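Local coordinates for protein BZZ1 (Saccharomyces cerevisiae, PDB 1ZUU), which takes part in endocytosis and trafficking to the vacuole, working with type I myosins to restore actin polarity after salt stress, and is represented here by its first SH3 domain, at residues Asp16-Ser27 with Ile40-Val51. Residues are numbered along the deposited sequence; the frame is centred on the assembly and turned at random.
Sequences DEITITPGDKIS and INNDTTGETGLV
Asn-42 sends its ND2 across to two acceptors in the 16-27 segment, the carbonyl O of Thr-19 at 3.1 Å and Asp-24 OD2 at 3.0 Å. The first bond lies in the carbonyl plane, on a lone pair; the second meets OD2 from above the carboxylate plane, while Thr-21 N reaches the same oxygen from the opposite face. CG stands anti to the backbone N (chi1 -175°), which places the amide within bonding distance of Asp-24, and OD1 accepts from Thr-45 N within its own turn, an Asx motif. With an alanine here, Asp-24 OD2 and the Thr-19 carbonyl would probably lose the donor they share, and Thr-45 N its acceptor on the side chain.

Tight packing is concentrated among the aliphatic groups. Ile-18 CD1 lies 3.8 Å from Asn-42 CB, and its CG2 presses on the backbone at Thr-48; Ile-40 CD1 touches both Ile-20 CG2 (3.7 Å) and Ile-26 CG2 (3.9 Å), and Ile-56 of strand 56-57 touches Ile-20, Ile-26 and Ile-40. At Gly-49 a CB would clash with Asp-16 O, evidence of how closely the chains pass there.

The solvent side is looser and polar: Asp-43, Thr-44, Thr-45 and Glu-47 are exposed, and a water links Thr-19 O to Thr-45 OG1. A firm point within it is the nearly straight bond from Lys-25 N to Thr-44 OG1 (177°), beyond which the lysine chain leads away.

The RT loop lying against the three-stranded sheet, bridged at Glu-17 to Leu-50, with a G1 beta bulge at Gly-46 and Glu-47 facing Asn-42 in the hairpin turn, is the arrangement expected in an SH3 beta-barrel.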
loop_
_atom_site.group_PDB
_atom_site.type_symbol
_atom_site.label_atom_id
_atom_site.label_comp_id
_atom_site.label_asym_id
_atom_site.label_seq_id
_atom_site.Cartn_x
_atom_site.Cartn_y
_atom_site.Cartn_z
ATOM N N ASP A 16 -2.026 -4.375 10.890
ATOM C CA ASP A 16 -0.900 -3.650 10.324
ATOM C C ASP A 16 -1.059 -3.345 8.870
ATOM O O ASP A 16 -0.215 -2.642 8.329
ATOM C CB ASP A 16 0.433 -4.403 10.540
ATOM C CG ASP A 16 0.425 -5.806 9.906
ATOM O OD1 ASP A 16 -0.616 -6.499 9.962
ATOM O OD2 ASP A 16 1.492 -6.246 9.404
ATOM N N GLU A 17 -2.093 -3.882 8.216
ATOM C CA GLU A 17 -2.301 -3.723 6.774
ATOM C C GLU A 17 -3.264 -2.542 6.551
ATOM O O GLU A 17 -4.020 -2.150 7.444
ATOM C CB GLU A 17 -2.915 -4.981 6.179
ATOM C CG GLU A 17 -2.041 -6.226 6.384
ATOM C CD GLU A 17 -2.722 -7.500 6.035
ATOM O OE1 GLU A 17 -2.190 -8.562 6.423
ATOM O OE2 GLU A 17 -3.788 -7.481 5.368
ATOM N N ILE A 18 -3.293 -2.051 5.305
ATOM C CA ILE A 18 -4.317 -1.076 4.910
ATOM C C ILE A 18 -4.898 -1.482 3.557
ATOM O O ILE A 18 -4.342 -2.268 2.788
ATOM C CB ILE A 18 -3.794 0.372 4.840
ATOM C CG1 ILE A 18 -2.688 0.540 3.842
ATOM C CG2 ILE A 18 -3.374 0.825 6.216
ATOM C CD1 ILE A 18 -2.382 2.009 3.524
ATOM N N THR A 19 -6.077 -0.896 3.277
ATOM C CA THR A 19 -6.739 -1.041 2.020
ATOM C C THR A 19 -6.181 -0.070 0.978
ATOM O O THR A 19 -5.901 1.082 1.254
ATOM C CB THR A 19 -8.256 -0.822 2.223
ATOM O OG1 THR A 19 -8.712 -1.876 3.038
ATOM C CG2 THR A 19 -9.048 -0.729 0.927
ATOM N N ILE A 20 -6.061 -0.582 -0.262
ATOM C CA ILE A 20 -5.705 0.201 -1.414
ATOM C C ILE A 20 -6.634 -0.156 -2.574
ATOM O O ILE A 20 -6.979 -1.317 -2.772
ATOM C CB ILE A 20 -4.207 0.008 -1.834
ATOM C CG1 ILE A 20 -3.826 -1.488 -1.832
ATOM C CG2 ILE A 20 -3.313 0.852 -0.992
ATOM C CD1 ILE A 20 -2.524 -1.813 -2.527
ATOM N N THR A 21 -6.955 0.847 -3.391
ATOM C CA THR A 21 -7.712 0.626 -4.603
ATOM C C THR A 21 -7.107 1.439 -5.728
ATOM O O THR A 21 -6.548 2.517 -5.509
ATOM C CB THR A 21 -9.212 0.959 -4.433
ATOM O OG1 THR A 21 -9.403 2.356 -4.189
ATOM C CG2 THR A 21 -9.867 0.105 -3.398
ATOM N N PRO A 22 -7.207 0.938 -6.977
ATOM C CA PRO A 22 -6.678 1.724 -8.150
ATOM C C PRO A 22 -7.198 3.135 -8.105
ATOM O O PRO A 22 -8.405 3.368 -7.894
ATOM C CB PRO A 22 -7.201 0.902 -9.344
ATOM C CG PRO A 22 -7.141 -0.526 -8.831
ATOM C CD PRO A 22 -7.677 -0.406 -7.397
ATOM N N GLY A 23 -6.294 4.086 -8.312
ATOM C CA GLY A 23 -6.619 5.502 -8.260
ATOM C C GLY A 23 -6.304 6.201 -6.945
ATOM O O GLY A 23 -6.299 7.408 -6.893
ATOM N N ASP A 24 -6.074 5.428 -5.879
ATOM C CA ASP A 24 -5.736 6.073 -4.586
ATOM C C ASP A 24 -4.349 6.731 -4.711
ATOM O O ASP A 24 -3.425 6.206 -5.375
ATOM C CB ASP A 24 -5.731 5.037 -3.499
ATOM C CG ASP A 24 -7.137 4.521 -3.106
ATOM O OD1 ASP A 24 -8.147 5.138 -3.536
ATOM O OD2 ASP A 24 -7.178 3.508 -2.357
ATOM N N LYS A 25 -4.210 7.842 -4.017
ATOM C CA LYS A 25 -2.918 8.540 -3.929
ATOM C C LYS A 25 -2.122 7.955 -2.747
ATOM O O LYS A 25 -2.633 7.900 -1.633
ATOM C CB LYS A 25 -3.145 10.057 -3.659
ATOM C CG LYS A 25 -3.528 10.893 -4.753
ATOM C CD LYS A 25 -4.804 10.629 -5.446
ATOM C CE LYS A 25 -5.194 11.795 -6.367
ATOM N NZ LYS A 25 -6.421 11.547 -7.021
ATOM N N ILE A 26 -0.901 7.491 -3.041
ATOM C CA ILE A 26 -0.109 6.782 -2.049
ATOM C C ILE A 26 1.293 7.415 -1.944
ATOM O O ILE A 26 1.746 8.123 -2.882
ATOM C CB ILE A 26 -0.017 5.264 -2.314
ATOM C CG1 ILE A 26 0.756 4.967 -3.609
ATOM C CG2 ILE A 26 -1.430 4.644 -2.309
ATOM C CD1 ILE A 26 1.005 3.474 -3.852
ATOM N N SER A 27 1.980 7.084 -0.873
ATOM C CA SER A 27 3.366 7.515 -0.672
ATOM C C SER A 27 4.102 6.406 0.107
ATOM O O SER A 27 3.533 5.663 0.890
ATOM C CB SER A 27 3.420 8.823 0.107
ATOM O OG SER A 27 2.914 8.663 1.403
ATOM N N ILE A 40 3.278 1.798 3.311
ATOM C CA ILE A 40 2.891 2.987 2.592
ATOM C C ILE A 40 1.908 3.815 3.467
ATOM O O ILE A 40 1.307 3.320 4.413
ATOM C CB ILE A 40 2.225 2.655 1.206
ATOM C CG1 ILE A 40 0.922 1.885 1.412
ATOM C CG2 ILE A 40 3.193 1.942 0.297
ATOM C CD1 ILE A 40 -0.000 1.937 0.177
ATOM N N ASN A 41 1.723 5.047 2.986
ATOM C CA ASN A 41 0.568 5.854 3.344
ATOM C C ASN A 41 -0.415 5.854 2.163
ATOM O O ASN A 41 0.032 5.970 1.014
ATOM C CB ASN A 41 0.959 7.285 3.657
ATOM C CG ASN A 41 2.103 7.379 4.639
ATOM O OD1 ASN A 41 1.974 7.019 5.806
ATOM N ND2 ASN A 41 3.275 7.779 4.130
ATOM N N ASN A 42 -1.685 5.773 2.464
ATOM C CA ASN A 42 -2.740 5.998 1.483
ATOM C C ASN A 42 -3.318 7.365 1.846
ATOM O O ASN A 42 -4.060 7.493 2.800
ATOM C CB ASN A 42 -3.767 4.874 1.533
ATOM C CG ASN A 42 -4.825 4.984 0.460
ATOM O OD1 ASN A 42 -5.125 6.098 -0.015
ATOM N ND2 ASN A 42 -5.379 3.839 0.029
ATOM N N ASP A 43 -2.931 8.402 1.062
ATOM C CA ASP A 43 -3.429 9.743 1.357
ATOM C C ASP A 43 -4.889 9.895 0.941
ATOM O O ASP A 43 -5.575 10.779 1.506
ATOM C CB ASP A 43 -2.538 10.852 0.778
ATOM C CG ASP A 43 -1.236 11.084 1.568
ATOM O OD1 ASP A 43 -1.065 10.472 2.644
ATOM O OD2 ASP A 43 -0.381 11.891 1.098
ATOM N N THR A 44 -5.387 9.109 0.015
ATOM C CA THR A 44 -6.821 9.131 -0.285
ATOM C C THR A 44 -7.636 8.730 0.935
ATOM O O THR A 44 -8.659 9.354 1.263
ATOM C CB THR A 44 -7.136 8.246 -1.488
ATOM O OG1 THR A 44 -6.497 8.827 -2.639
ATOM C CG2 THR A 44 -8.627 8.106 -1.707
ATOM N N THR A 45 -7.224 7.664 1.651
ATOM C CA THR A 45 -8.011 7.154 2.771
ATOM C C THR A 45 -7.553 7.715 4.137
ATOM O O THR A 45 -8.341 7.624 5.095
ATOM C CB THR A 45 -7.938 5.621 2.805
ATOM O OG1 THR A 45 -6.611 5.278 3.116
ATOM C CG2 THR A 45 -8.398 5.002 1.501
ATOM N N GLY A 46 -6.318 8.159 4.232
ATOM C CA GLY A 46 -5.757 8.626 5.472
ATOM C C GLY A 46 -5.065 7.588 6.324
ATOM O O GLY A 46 -4.681 7.913 7.451
ATOM N N GLU A 47 -4.884 6.357 5.841
ATOM C CA GLU A 47 -4.340 5.271 6.641
ATOM C C GLU A 47 -2.914 4.982 6.204
ATOM O O GLU A 47 -2.493 5.300 5.088
ATOM C CB GLU A 47 -5.183 4.010 6.454
ATOM C CG GLU A 47 -6.671 4.192 6.700
ATOM C CD GLU A 47 -6.996 4.829 8.021
ATOM O OE1 GLU A 47 -6.221 4.642 8.982
ATOM O OE2 GLU A 47 -8.099 5.426 8.146
ATOM N N THR A 48 -2.191 4.327 7.116
ATOM C CA THR A 48 -0.779 3.954 6.921
ATOM C C THR A 48 -0.609 2.498 7.319
ATOM O O THR A 48 -1.089 2.076 8.406
ATOM C CB THR A 48 0.142 4.808 7.819
ATOM O OG1 THR A 48 -0.018 6.179 7.482
ATOM C CG2 THR A 48 1.604 4.411 7.760
ATOM N N GLY A 49 0.073 1.686 6.527
ATOM C CA GLY A 49 0.350 0.335 6.875
ATOM C C GLY A 49 0.860 -0.453 5.653
ATOM O O GLY A 49 1.270 0.126 4.638
ATOM N N LEU A 50 0.881 -1.766 5.805
ATOM C CA LEU A 50 1.456 -2.682 4.815
ATOM C C LEU A 50 0.415 -3.071 3.746
ATOM O O LEU A 50 -0.749 -3.288 4.021
ATOM C CB LEU A 50 1.930 -3.973 5.489
ATOM C CG LEU A 50 3.164 -3.847 6.379
ATOM C CD1 LEU A 50 3.457 -5.214 6.975
ATOM C CD2 LEU A 50 4.387 -3.363 5.702
ATOM N N VAL A 51 0.956 -3.203 2.501
ATOM C CA VAL A 51 0.211 -3.711 1.381
ATOM C C VAL A 51 1.138 -4.658 0.596
ATOM O O VAL A 51 2.356 -4.562 0.690
ATOM C CB VAL A 51 -0.322 -2.622 0.438
ATOM C CG1 VAL A 51 -1.223 -1.648 1.228
ATOM C CG2 VAL A 51 0.804 -1.868 -0.256
HETATM O O HOH W 1 -6.432 2.648 3.446
#